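PDB 5SWV: pentafunctional AROM polypeptide from Schizosaccharomyces pombe, which probably catalyses five successive steps of the shikimate pathway, the crystallised part comprising its dehydroquinate dehydratase and shikimate dehydrogenase regions. Local coordinates for residues A[251-256]-A[300-305]; A[277-282]-A[514-519]; A[259-264]-A[283-288]; A[318-323]-A[345-350]; A[289-294]-A[310-315]. One frame throughout, in Å; residues are numbered along the deposited sequence.

Contact 1: residues A[251-256]-A[300-305]; sequences PEKFFL and LPDFGG
Lys253 and Asp302 are joined twice, once through side chains and once through backbone. The ammonium NZ of Lys253 lies 2.9 Å from OD2 of Asp302 in a salt bridge that meets the carboxylate on its syn side, 18° out of its plane. The lysine chain, bent at chi2 (-138°) and at its last torsion, crosses the aspartate obliquely and brings NZ to OD2. Beneath this pair, Lys253 N donates to Asp302 O over 2.9 Å, and Lys253 O takes the N-H of Gly304 at 3.0 Å in a nearly straight bond. Phe255 N to Gly305 O, at 3.4 Å, is a weak continuation. These bonds set strand 253-257 parallel to strand 303-308 in the mixed sheet of the shikimate dehydrogenase substrate-binding domain. Strand 282-285 lies along the other edge of strand 253-257, and a type I turn from Leu300 to Phe303 leads into its partner here. Gly304 presents its CA over one face of the Phe254 ring, 4.1 Å from the centroid, as a CH-pi contact, while Gly305 adopts backbone angles that call for glycine. Among the residues on the Lys253 side of the pairing, Phe255 CD2 approaches the edge of the Phe303 ring, 4.0 Å from CD1. Farther out, Leu300 CD1 reaches Phe255 CZ at 4.3 Å, and Val297 of helix 295-298 packs on both phenylalanines.

Contact 2: residues A[277-282]-A[514-519]; sequences LGLPHT and LWTGMT
Leu279 meets Thr516 and Met518 beside two flat groups, His281 and Trp515, that flank the contact without carrying it. Pro280 CD lies over one face of the imidazole, 3.8 Å above its plane and toward the rim. The histidine ring also meets Tyr274 and Phe254 edge-to-face, and the indole packs on that same Phe254 while its NE1 bonds to Ile336 O. The touching is largely aliphatic. Leu279 and Met518 reach toward each other tip to tip: the methionine CE sits against both branches of the leucine, 3.6 Å from CD1 and 3.9 Å from CD2. A bend at chi3 (-52°) turns that methyl to the leucine. Thr516 adds its CG2, 3.9 Å from Leu279 CD1, and Leu277 lays CD1 3.6 Å from Thr519 O. The threonine OG1 takes the crowded position between backbone N and carbonyl carbon, from where it accepts Met518 N at 3.2 Å in an ST turn and donates to Phe512 O. Helix 500-516 gives way to Gly517, whose phi is positive, as is that of Gly278 after helix 266-277. Bonds of Leu277 O to Asn240, Gly517 O to Lys9 and Thr519 OG1 to Gly35 tie both segments to the dehydroquinase part. Cohesion thus comes from methyl packing, with one leucine branch on a backbone carbonyl; the Thr516 hydroxyl is used within its own helix end and turn.

Contact 3: residues A[259-264]-A[283-288]; sequences KPIKHS and YEAFET
The backbones of 259-262 and 285-288 run 141° apart in direction and come nearest at Lys259 and Glu287, whose CA atoms are 5.7 Å apart. Glu287 has the largest share of the contact. With CG anti to its backbone N (chi1 -161°) and the chain extended beyond, its carboxylate reaches across to the 259-264 loop. There OE1 accepts the N-H of Ile261 at 3.2 Å in a nearly straight bond, on the anti side and well out of the carboxylate plane. The other oxygen, OE2, forms a long salt bridge of 3.5 Å with Lys259 NZ, which has a stronger partner in Asp289. The lysine crosses the glutamate at about a right angle, and its CG packs on Glu287 CG at 3.8 Å. The loop follows the first strand of the substrate-binding domain and carries the sequence GKPIKHSRSP, with a cis peptide before Pro260. In shikimate dehydrogenases this Ser-x-Ser loop contributes to the binding of shikimate, a role that is probable here too. A bond of Ser264 N to Ile261 O, 2.7 Å long, closes a turn in it, and Ser264 OG bonds to Ser266 N. Ile261 slides past Glu287 in the opposite sense, its CG1 3.8 Å from Glu287 CB. Farther along the same branch, CD1 lies 3.9 Å from Ala285 CB, on edge strand 282-285, and close to the peptide nitrogens of Phe286 and Glu287.

Contact 4: residues A[318-323]-A[345-350]; sequences KFMDEL and LVLRGD
Glu322 crosses Arg348 obliquely. Its CB packs 4.0 Å from Arg348 CG, and the chain then extends straight on, chi2 179°, so that the carboxylate draws level with Val346 and the guanidinium. OE2 rests 3.6 Å from Val346 CG1. OE1 receives Arg348 NH1 at 2.9 Å in a salt bridge, lying in the guanidinium plane although the carboxylate itself is turned 80° against that plane. Backbone bonds beneath add strand 322-323 as an edge strand of the domain's mixed sheet, parallel to strand 345-350, with Glu322 bridged to Arg348 and Leu323 to Gly349. Leu347 O is gripped by two successive N-H groups, Asp321 N at 2.9 Å and Glu322 N at 3.1 Å. Gly349 N returns a bond to Glu322 O at 3.0 Å. Just before the strand, a side chain stands in for a backbone acceptor: Asp321 OD2 takes Leu347 N at 2.9 Å through its anti lone pair. Met320, doubly bent, brings its SD beside Gly349 N and its CE 3.9 Å from Leu347 CB. Ile336 of strand 335-340 packs on both Met320 and Leu347.

Contact 5: residues A[289-294]-A[310-315]; sequences DTVDEV and IPYKLS
Val291 lies over one face of the Tyr312 ring, its CB 4.1 Å from the centroid and 24° off the normal, a CH-pi contact. Pro311 CD covers the opposite face over its centre, following a cis peptide, so the phenol is held between the two. With CG beside the backbone N (chi1 -64°), the tyrosine runs past the valine in the opposite direction, and its OH passes Asp289 and Thr290 to bond with Thr288 O. Val291 places CG2 anti to its own N, where it meets Ser315 OG at 3.6 Å. Within the segment bearing the valine, Glu293 OE2 accepts both Thr290 N, at 2.9 Å, and Thr290 OG1, at 3.1 Å. Asp292 N and Glu293 N approach Thr290 OG1 in weak bonds. The contact thus packs the loop between strand 282-285 and helix 295-298 against the one that follows strand 303-308.

How the contacts relate
Contacts 1, 3 and 4 all reach the six-stranded sheet of the substrate-binding domain: contact 1 joins two inner strands, while contacts 3 and 4 involve its two outermost strands, their centres about 21 Å apart. Contact 2 adjoins contact 1 through Thr282, which bonds to both Glu252 and Phe254, and joins the loop before strand 282-285 to the end of helix 500-516. Contacts 3 and 5, with centres about 12 Å apart, share a polar seam in which Lys259 NZ meets Asp289 OD1 at 2.7 Å. Contact 5 in turn touches contact 4 through Phe319. The loop of contact 3 probably borders the shikimate site. Separately, a triethylene glycol, probably from the crystallisation liquor, lies about 4 Å from the Leu323 side chain in contact 4.

Contact 1: residues A[251-256]-A[300-305]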
# COMPACT_ATOMS: atom_id res chain seq x y z
N PRO A 251 9.07 10.28 -18.66
CA PRO A 251 10.12 10.54 -17.68
C PRO A 251 9.92 11.81 -16.91
O PRO A 251 9.53 12.82 -17.48
CB PRO A 251 11.38 10.70 -18.54
CG PRO A 251 11.10 9.93 -19.76
CD PRO A 251 9.63 10.03 -20.00
N GLU A 252 10.28 11.76 -15.63
CA GLU A 252 9.99 12.81 -14.68
C GLU A 252 11.23 13.03 -13.82
O GLU A 252 11.97 12.08 -13.52
CB GLU A 252 8.75 12.48 -13.85
CG GLU A 252 7.43 12.90 -14.49
CD GLU A 252 6.19 12.24 -13.89
OE1 GLU A 252 6.03 12.24 -12.66
OE2 GLU A 252 5.35 11.71 -14.66
N LYS A 253 11.46 14.30 -13.48
CA LYS A 253 12.57 14.68 -12.63
C LYS A 253 12.07 14.91 -11.20
O LYS A 253 11.16 15.70 -10.98
CB LYS A 253 13.23 15.94 -13.15
CG LYS A 253 13.77 15.81 -14.56
CD LYS A 253 15.13 16.47 -14.69
CE LYS A 253 15.64 16.46 -16.12
NZ LYS A 253 15.04 17.59 -16.89
N PHE A 254 12.68 14.20 -10.26
CA PHE A 254 12.41 14.34 -8.83
C PHE A 254 13.62 14.95 -8.13
O PHE A 254 14.75 14.85 -8.61
CB PHE A 254 12.05 12.99 -8.21
CG PHE A 254 10.72 12.46 -8.66
CD1 PHE A 254 10.62 11.69 -9.82
CD2 PHE A 254 9.56 12.74 -7.96
CE1 PHE A 254 9.38 11.23 -10.26
CE2 PHE A 254 8.32 12.26 -8.39
CZ PHE A 254 8.23 11.51 -9.54
N PHE A 255 13.37 15.61 -7.00
CA PHE A 255 14.38 16.41 -6.34
C PHE A 255 14.32 16.33 -4.81
O PHE A 255 13.36 15.83 -4.25
CB PHE A 255 14.25 17.87 -6.79
CG PHE A 255 14.50 18.08 -8.25
CD1 PHE A 255 15.79 18.29 -8.73
CD2 PHE A 255 13.45 18.07 -9.16
CE1 PHE A 255 16.03 18.47 -10.09
CE2 PHE A 255 13.69 18.25 -10.53
CZ PHE A 255 14.97 18.45 -10.99
N LEU A 256 15.39 16.79 -4.17
CA LEU A 256 15.43 17.00 -2.72
C LEU A 256 15.86 18.44 -2.49
O LEU A 256 16.89 18.85 -2.99
CB LEU A 256 16.44 16.05 -2.07
CG LEU A 256 16.65 16.20 -0.55
CD1 LEU A 256 15.36 15.98 0.23
CD2 LEU A 256 17.74 15.25 -0.04
N LEU A 300 9.31 23.36 -13.84
CA LEU A 300 9.86 22.64 -14.99
C LEU A 300 8.75 21.82 -15.63
O LEU A 300 7.91 21.29 -14.93
CB LEU A 300 11.01 21.72 -14.59
CG LEU A 300 12.31 22.41 -14.14
CD1 LEU A 300 13.25 21.34 -13.62
CD2 LEU A 300 12.98 23.20 -15.26
N PRO A 301 8.71 21.74 -16.97
CA PRO A 301 7.60 20.98 -17.59
C PRO A 301 7.53 19.50 -17.15
O PRO A 301 6.44 18.94 -17.02
CB PRO A 301 7.88 21.11 -19.10
CG PRO A 301 9.33 21.47 -19.21
CD PRO A 301 9.67 22.26 -17.97
N ASP A 302 8.69 18.91 -16.86
CA ASP A 302 8.82 17.49 -16.49
C ASP A 302 9.01 17.22 -14.97
O ASP A 302 9.45 16.13 -14.58
CB ASP A 302 9.96 16.85 -17.30
CG ASP A 302 11.29 17.61 -17.16
OD1 ASP A 302 11.31 18.74 -16.62
OD2 ASP A 302 12.33 17.08 -17.62
N PHE A 303 8.69 18.20 -14.12
CA PHE A 303 8.81 18.08 -12.66
C PHE A 303 7.76 17.11 -12.16
O PHE A 303 6.57 17.28 -12.42
CB PHE A 303 8.62 19.44 -12.00
CG PHE A 303 8.55 19.39 -10.49
CD1 PHE A 303 9.71 19.27 -9.72
CD2 PHE A 303 7.32 19.52 -9.83
CE1 PHE A 303 9.63 19.24 -8.33
CE2 PHE A 303 7.25 19.49 -8.43
CZ PHE A 303 8.40 19.35 -7.68
N GLY A 304 8.21 16.07 -11.45
CA GLY A 304 7.33 15.00 -10.94
C GLY A 304 7.04 15.05 -9.44
O GLY A 304 6.10 14.41 -8.99
N GLY A 305 7.85 15.79 -8.69
CA GLY A 305 7.70 15.98 -7.26
C GLY A 305 9.02 16.32 -6.58
O GLY A 305 10.06 16.28 -7.22

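Contact 2: residues A[277-282]-A[514-519]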
# COMPACT_ATOMS: atom_id res chain seq x y z
N LEU A 277 11.03 -1.04 -10.29
CA LEU A 277 9.68 -0.94 -10.83
C LEU A 277 9.58 -0.61 -12.31
O LEU A 277 8.47 -0.47 -12.84
CB LEU A 277 8.91 0.10 -10.01
CG LEU A 277 8.36 -0.57 -8.75
CD1 LEU A 277 8.74 0.21 -7.52
CD2 LEU A 277 6.86 -0.75 -8.88
N GLY A 278 10.73 -0.52 -12.99
CA GLY A 278 10.77 -0.34 -14.43
C GLY A 278 10.42 1.07 -14.86
O GLY A 278 9.91 1.27 -15.96
N LEU A 279 10.73 2.04 -14.00
CA LEU A 279 10.40 3.44 -14.24
C LEU A 279 11.63 4.21 -14.74
O LEU A 279 12.75 3.88 -14.39
CB LEU A 279 9.85 4.08 -12.96
CG LEU A 279 8.48 3.61 -12.46
CD1 LEU A 279 8.08 4.43 -11.24
CD2 LEU A 279 7.40 3.75 -13.53
N PRO A 280 11.42 5.27 -15.54
CA PRO A 280 12.52 5.97 -16.19
C PRO A 280 12.92 7.27 -15.52
O PRO A 280 13.47 8.13 -16.17
CB PRO A 280 11.91 6.31 -17.55
CG PRO A 280 10.50 6.68 -17.18
CD PRO A 280 10.12 5.86 -15.95
N HIS A 281 12.63 7.42 -14.23
CA HIS A 281 12.72 8.74 -13.59
C HIS A 281 14.15 8.99 -13.11
O HIS A 281 14.98 8.08 -13.11
CB HIS A 281 11.70 8.84 -12.44
CG HIS A 281 10.27 8.57 -12.83
ND1 HIS A 281 9.67 9.10 -13.95
CD2 HIS A 281 9.31 7.84 -12.21
CE1 HIS A 281 8.41 8.70 -14.02
NE2 HIS A 281 8.17 7.94 -12.97
N THR A 282 14.43 10.22 -12.72
CA THR A 282 15.66 10.55 -12.00
C THR A 282 15.33 11.27 -10.70
O THR A 282 14.28 11.90 -10.61
CB THR A 282 16.58 11.45 -12.84
OG1 THR A 282 15.85 12.60 -13.28
CG2 THR A 282 17.10 10.69 -14.04
N LEU A 514 3.09 8.14 -3.00
CA LEU A 514 2.24 9.31 -3.29
C LEU A 514 2.53 9.89 -4.68
O LEU A 514 1.63 10.41 -5.31
CB LEU A 514 2.39 10.40 -2.21
CG LEU A 514 1.87 10.03 -0.83
CD1 LEU A 514 2.60 10.86 0.22
CD2 LEU A 514 0.35 10.18 -0.72
N TRP A 515 3.76 9.79 -5.14
CA TRP A 515 4.11 10.29 -6.48
C TRP A 515 3.76 9.38 -7.64
O TRP A 515 3.17 9.83 -8.59
CB TRP A 515 5.60 10.61 -6.56
CG TRP A 515 5.97 11.84 -5.82
CD1 TRP A 515 5.27 13.02 -5.76
CD2 TRP A 515 7.17 12.04 -5.08
NE1 TRP A 515 5.96 13.93 -5.00
CE2 TRP A 515 7.13 13.36 -4.58
CE3 TRP A 515 8.27 11.23 -4.78
CZ2 TRP A 515 8.16 13.89 -3.81
CZ3 TRP A 515 9.29 11.76 -4.01
CH2 TRP A 515 9.23 13.08 -3.53
N THR A 516 4.15 8.11 -7.56
CA THR A 516 4.05 7.17 -8.70
C THR A 516 2.77 6.32 -8.68
O THR A 516 2.48 5.62 -9.65
CB THR A 516 5.24 6.19 -8.71
OG1 THR A 516 5.16 5.29 -7.59
CG2 THR A 516 6.54 6.95 -8.65
N GLY A 517 2.03 6.36 -7.59
CA GLY A 517 0.86 5.48 -7.41
C GLY A 517 1.19 4.04 -7.04
O GLY A 517 0.28 3.22 -6.97
N MET A 518 2.46 3.75 -6.76
CA MET A 518 2.94 2.37 -6.58
C MET A 518 3.84 2.24 -5.37
O MET A 518 4.63 3.12 -5.09
CB MET A 518 3.73 1.95 -7.82
CG MET A 518 2.87 1.95 -9.09
SD MET A 518 3.71 1.53 -10.63
CE MET A 518 5.06 2.68 -10.54
N THR A 519 3.71 1.12 -4.65
CA THR A 519 4.63 0.83 -3.57
C THR A 519 5.90 0.27 -4.15
O THR A 519 5.93 -0.14 -5.30
CB THR A 519 4.10 -0.21 -2.58
OG1 THR A 519 3.94 -1.45 -3.26
CG2 THR A 519 2.77 0.24 -1.94

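Contact 3: residues A[259-264]-A[283-288]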
# COMPACT_ATOMS: atom_id res chain seq x y z
N LYS A 259 19.37 22.06 2.93
CA LYS A 259 20.77 22.47 3.09
C LYS A 259 21.25 22.20 4.52
O LYS A 259 20.67 22.71 5.47
CB LYS A 259 20.91 23.97 2.80
CG LYS A 259 22.34 24.44 2.60
CD LYS A 259 22.40 25.96 2.53
CE LYS A 259 23.82 26.51 2.59
NZ LYS A 259 24.48 26.41 1.26
N PRO A 260 22.32 21.40 4.69
CA PRO A 260 23.10 20.63 3.70
C PRO A 260 22.41 19.32 3.29
O PRO A 260 21.79 18.67 4.12
CB PRO A 260 24.41 20.34 4.44
CG PRO A 260 24.03 20.30 5.89
CD PRO A 260 22.88 21.27 6.06
N ILE A 261 22.52 18.96 2.01
CA ILE A 261 21.99 17.69 1.50
C ILE A 261 23.02 16.85 0.73
O ILE A 261 22.77 15.68 0.47
CB ILE A 261 20.70 17.91 0.67
CG1 ILE A 261 20.93 18.88 -0.48
CG2 ILE A 261 19.60 18.46 1.57
CD1 ILE A 261 19.70 19.10 -1.33
N LYS A 262 24.16 17.43 0.38
CA LYS A 262 25.40 16.73 0.03
C LYS A 262 25.34 15.21 0.28
O LYS A 262 25.40 14.43 -0.65
CB LYS A 262 26.55 17.38 0.84
CG LYS A 262 27.99 16.88 0.60
CD LYS A 262 29.00 17.61 1.52
CE LYS A 262 30.39 16.95 1.61
NZ LYS A 262 31.42 17.43 0.64
N HIS A 263 25.19 14.82 1.55
CA HIS A 263 25.30 13.42 1.98
C HIS A 263 23.97 12.69 2.18
O HIS A 263 23.95 11.57 2.69
CB HIS A 263 26.09 13.35 3.30
CG HIS A 263 27.57 13.56 3.12
ND1 HIS A 263 28.26 14.56 3.78
CD2 HIS A 263 28.48 12.90 2.36
CE1 HIS A 263 29.53 14.50 3.44
NE2 HIS A 263 29.69 13.51 2.58
N SER A 264 22.85 13.30 1.81
CA SER A 264 21.56 12.61 1.83
C SER A 264 21.60 11.37 0.92
O SER A 264 22.12 11.44 -0.19
CB SER A 264 20.43 13.54 1.40
OG SER A 264 19.22 12.83 1.19
N TYR A 283 16.22 11.17 -9.70
CA TYR A 283 16.10 11.92 -8.43
C TYR A 283 17.44 12.56 -8.08
O TYR A 283 18.46 11.89 -8.05
CB TYR A 283 15.66 10.97 -7.31
CG TYR A 283 15.24 11.58 -5.95
CD1 TYR A 283 16.16 12.16 -5.08
CD2 TYR A 283 13.92 11.49 -5.52
CE1 TYR A 283 15.77 12.67 -3.85
CE2 TYR A 283 13.52 11.99 -4.28
CZ TYR A 283 14.45 12.57 -3.45
OH TYR A 283 14.03 13.05 -2.24
N GLU A 284 17.42 13.86 -7.79
CA GLU A 284 18.64 14.65 -7.57
C GLU A 284 18.55 15.56 -6.35
O GLU A 284 17.58 16.30 -6.17
CB GLU A 284 18.90 15.57 -8.77
CG GLU A 284 19.32 14.85 -10.04
CD GLU A 284 18.92 15.60 -11.30
OE1 GLU A 284 19.84 15.89 -12.09
OE2 GLU A 284 17.70 15.87 -11.52
N ALA A 285 19.59 15.55 -5.53
CA ALA A 285 19.81 16.65 -4.60
C ALA A 285 19.89 17.99 -5.36
O ALA A 285 20.54 18.08 -6.40
CB ALA A 285 21.09 16.41 -3.81
N PHE A 286 19.19 19.00 -4.87
CA PHE A 286 19.23 20.35 -5.43
C PHE A 286 19.32 21.35 -4.28
O PHE A 286 18.33 21.97 -3.87
CB PHE A 286 18.01 20.61 -6.32
CG PHE A 286 18.14 21.85 -7.16
CD1 PHE A 286 18.85 21.82 -8.37
CD2 PHE A 286 17.58 23.05 -6.75
CE1 PHE A 286 18.99 22.97 -9.14
CE2 PHE A 286 17.71 24.19 -7.53
CZ PHE A 286 18.42 24.16 -8.72
N GLU A 287 20.54 21.49 -3.76
CA GLU A 287 20.82 22.33 -2.61
C GLU A 287 20.69 23.81 -2.97
O GLU A 287 21.20 24.22 -4.00
CB GLU A 287 22.23 22.05 -2.10
CG GLU A 287 22.45 22.51 -0.67
CD GLU A 287 23.85 22.23 -0.18
OE1 GLU A 287 24.12 21.07 0.24
OE2 GLU A 287 24.66 23.18 -0.20
N THR A 288 20.00 24.60 -2.16
CA THR A 288 19.92 26.04 -2.40
C THR A 288 20.09 26.86 -1.14
O THR A 288 19.79 26.39 -0.04
CB THR A 288 18.60 26.45 -3.06
OG1 THR A 288 17.51 26.15 -2.17
CG2 THR A 288 18.42 25.75 -4.40

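Contact 4: residues A[318-323]-A[345-350]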
# COMPACT_ATOMS: atom_id res chain seq x y z
N LYS A 318 4.40 28.25 1.61
CA LYS A 318 4.21 29.39 0.70
C LYS A 318 3.71 29.01 -0.72
O LYS A 318 2.69 29.54 -1.18
CB LYS A 318 5.55 30.12 0.55
CG LYS A 318 5.47 31.63 0.48
CD LYS A 318 6.73 32.26 -0.15
CE LYS A 318 8.05 31.86 0.51
NZ LYS A 318 8.05 32.02 2.00
N PHE A 319 4.42 28.09 -1.37
CA PHE A 319 4.20 27.77 -2.78
C PHE A 319 3.15 26.70 -3.04
O PHE A 319 2.92 26.35 -4.20
CB PHE A 319 5.49 27.27 -3.43
CG PHE A 319 6.62 28.23 -3.36
CD1 PHE A 319 6.56 29.44 -4.04
CD2 PHE A 319 7.77 27.92 -2.64
CE1 PHE A 319 7.61 30.34 -3.98
CE2 PHE A 319 8.83 28.82 -2.58
CZ PHE A 319 8.75 30.03 -3.25
N MET A 320 2.56 26.15 -1.99
CA MET A 320 1.56 25.10 -2.15
C MET A 320 0.19 25.72 -2.30
O MET A 320 -0.13 26.71 -1.64
CB MET A 320 1.56 24.17 -0.93
CG MET A 320 2.87 23.47 -0.61
SD MET A 320 3.51 22.38 -1.91
CE MET A 320 4.64 23.52 -2.70
N ASP A 321 -0.60 25.13 -3.18
CA ASP A 321 -2.02 25.47 -3.37
C ASP A 321 -2.94 24.63 -2.45
O ASP A 321 -4.05 25.05 -2.13
CB ASP A 321 -2.43 25.22 -4.83
CG ASP A 321 -1.55 25.98 -5.83
OD1 ASP A 321 -1.72 27.20 -5.91
OD2 ASP A 321 -0.71 25.38 -6.54
N GLU A 322 -2.48 23.44 -2.09
CA GLU A 322 -3.20 22.46 -1.27
C GLU A 322 -2.25 21.88 -0.24
O GLU A 322 -1.05 21.80 -0.49
CB GLU A 322 -3.63 21.28 -2.12
CG GLU A 322 -4.84 21.49 -2.99
CD GLU A 322 -5.16 20.25 -3.82
OE1 GLU A 322 -4.74 19.12 -3.45
OE2 GLU A 322 -5.83 20.42 -4.86
N LEU A 323 -2.80 21.43 0.88
CA LEU A 323 -2.06 20.65 1.86
C LEU A 323 -2.83 19.40 2.23
O LEU A 323 -4.05 19.40 2.20
CB LEU A 323 -1.83 21.47 3.12
CG LEU A 323 -0.94 22.69 2.95
CD1 LEU A 323 -1.03 23.61 4.17
CD2 LEU A 323 0.49 22.25 2.69
N LEU A 345 -1.20 23.99 -13.16
CA LEU A 345 -0.38 23.30 -12.17
C LEU A 345 -0.92 23.56 -10.77
O LEU A 345 -1.10 24.71 -10.37
CB LEU A 345 1.07 23.76 -12.25
CG LEU A 345 2.07 23.06 -11.31
CD1 LEU A 345 2.08 21.55 -11.55
CD2 LEU A 345 3.46 23.66 -11.46
N VAL A 346 -1.16 22.49 -10.01
CA VAL A 346 -1.53 22.59 -8.59
C VAL A 346 -0.45 21.88 -7.80
O VAL A 346 -0.08 20.76 -8.11
CB VAL A 346 -2.91 21.92 -8.35
CG1 VAL A 346 -3.17 21.67 -6.87
CG2 VAL A 346 -4.00 22.78 -8.97
N LEU A 347 0.07 22.56 -6.78
CA LEU A 347 1.09 21.96 -5.93
C LEU A 347 0.48 21.56 -4.59
O LEU A 347 -0.15 22.39 -3.90
CB LEU A 347 2.26 22.92 -5.73
CG LEU A 347 3.00 23.29 -7.02
CD1 LEU A 347 3.79 24.59 -6.83
CD2 LEU A 347 3.89 22.15 -7.51
N ARG A 348 0.66 20.29 -4.23
CA ARG A 348 0.14 19.75 -3.00
C ARG A 348 1.30 19.41 -2.08
O ARG A 348 2.18 18.65 -2.47
CB ARG A 348 -0.68 18.51 -3.31
CG ARG A 348 -1.40 17.90 -2.12
CD ARG A 348 -2.04 16.58 -2.50
NE ARG A 348 -2.62 15.90 -1.35
CZ ARG A 348 -3.77 16.24 -0.77
NH1 ARG A 348 -4.48 17.27 -1.21
NH2 ARG A 348 -4.21 15.54 0.28
N GLY A 349 1.32 19.97 -0.88
CA GLY A 349 2.29 19.61 0.13
C GLY A 349 1.73 18.49 0.99
O GLY A 349 0.60 18.59 1.45
N ASP A 350 2.50 17.43 1.19
CA ASP A 350 2.18 16.41 2.16
C ASP A 350 3.38 16.25 3.08
O ASP A 350 4.43 16.87 2.87
CB ASP A 350 1.81 15.09 1.47
CG ASP A 350 0.89 14.17 2.32
OD1 ASP A 350 0.91 14.24 3.57
OD2 ASP A 350 0.14 13.36 1.74

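Contact 5: residues A[289-294]-A[310-315]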
# COMPACT_ATOMS: atom_id res chain seq x y z
N ASP A 289 20.55 28.10 -1.33
CA ASP A 289 20.85 29.03 -0.24
C ASP A 289 19.60 29.70 0.31
O ASP A 289 19.52 29.98 1.52
CB ASP A 289 21.85 30.10 -0.72
CG ASP A 289 23.27 29.56 -0.88
OD1 ASP A 289 23.64 28.56 -0.22
OD2 ASP A 289 24.04 30.15 -1.66
N THR A 290 18.65 29.97 -0.57
CA THR A 290 17.32 30.40 -0.19
C THR A 290 16.31 29.36 -0.64
O THR A 290 16.59 28.53 -1.51
CB THR A 290 16.94 31.80 -0.78
OG1 THR A 290 16.60 31.69 -2.17
CG2 THR A 290 18.08 32.80 -0.61
N VAL A 291 15.13 29.43 -0.05
CA VAL A 291 13.99 28.63 -0.48
C VAL A 291 13.40 29.10 -1.81
O VAL A 291 12.75 28.33 -2.51
CB VAL A 291 12.88 28.64 0.61
CG1 VAL A 291 12.14 29.98 0.64
CG2 VAL A 291 11.92 27.48 0.40
N ASP A 292 13.62 30.36 -2.17
CA ASP A 292 12.95 30.95 -3.33
C ASP A 292 13.51 30.47 -4.64
O ASP A 292 12.83 30.53 -5.66
CB ASP A 292 13.00 32.47 -3.26
CG ASP A 292 12.24 32.98 -2.08
OD1 ASP A 292 10.99 32.98 -2.18
OD2 ASP A 292 12.89 33.32 -1.06
N GLU A 293 14.75 29.98 -4.59
CA GLU A 293 15.42 29.41 -5.74
C GLU A 293 14.82 28.07 -6.21
O GLU A 293 15.11 27.65 -7.32
CB GLU A 293 16.92 29.24 -5.44
CG GLU A 293 17.67 30.56 -5.27
CD GLU A 293 19.05 30.38 -4.63
OE1 GLU A 293 20.05 30.30 -5.37
OE2 GLU A 293 19.14 30.32 -3.39
N VAL A 294 13.98 27.42 -5.39
CA VAL A 294 13.35 26.15 -5.80
C VAL A 294 12.11 26.36 -6.68
O VAL A 294 11.61 25.40 -7.26
CB VAL A 294 12.98 25.24 -4.59
CG1 VAL A 294 14.10 25.18 -3.55
CG2 VAL A 294 11.64 25.64 -3.95
N ILE A 310 15.39 20.00 6.15
CA ILE A 310 15.79 21.21 6.87
C ILE A 310 16.63 22.09 5.94
O ILE A 310 17.49 21.56 5.24
CB ILE A 310 16.63 20.84 8.12
CG1 ILE A 310 15.75 20.17 9.19
CG2 ILE A 310 17.34 22.05 8.73
CD1 ILE A 310 16.48 19.15 10.05
N PRO A 311 16.42 23.43 5.96
CA PRO A 311 15.57 24.25 6.81
C PRO A 311 14.32 24.80 6.10
O PRO A 311 13.88 25.91 6.41
CB PRO A 311 16.52 25.40 7.14
CG PRO A 311 17.21 25.65 5.82
CD PRO A 311 17.26 24.31 5.11
N TYR A 312 13.75 24.02 5.18
CA TYR A 312 12.73 24.53 4.27
C TYR A 312 11.33 23.89 4.39
O TYR A 312 10.43 24.26 3.62
CB TYR A 312 13.23 24.39 2.83
CG TYR A 312 14.47 25.20 2.47
CD1 TYR A 312 14.74 26.46 3.06
CD2 TYR A 312 15.34 24.75 1.49
CE1 TYR A 312 15.88 27.19 2.70
CE2 TYR A 312 16.47 25.48 1.12
CZ TYR A 312 16.73 26.70 1.73
OH TYR A 312 17.83 27.42 1.33
N LYS A 313 11.13 22.99 5.35
CA LYS A 313 9.83 22.30 5.49
C LYS A 313 8.66 23.25 5.80
O LYS A 313 7.52 22.96 5.41
CB LYS A 313 9.91 21.19 6.53
CG LYS A 313 10.83 20.07 6.08
CD LYS A 313 11.42 19.27 7.22
CE LYS A 313 10.51 18.14 7.64
NZ LYS A 313 11.34 16.98 8.05
N LEU A 314 8.93 24.37 6.47
CA LEU A 314 7.89 25.35 6.76
C LEU A 314 7.81 26.45 5.70
O LEU A 314 6.72 26.83 5.28
CB LEU A 314 8.08 25.96 8.16
CG LEU A 314 7.84 25.02 9.35
CD1 LEU A 314 9.11 24.27 9.76
CD2 LEU A 314 7.30 25.78 10.54
N SER A 315 8.97 26.96 5.28
CA SER A 315 9.02 28.09 4.36
C SER A 315 8.59 27.74 2.94
O SER A 315 8.27 28.63 2.17
CB SER A 315 10.41 28.72 4.33
OG SER A 315 11.37 27.76 3.96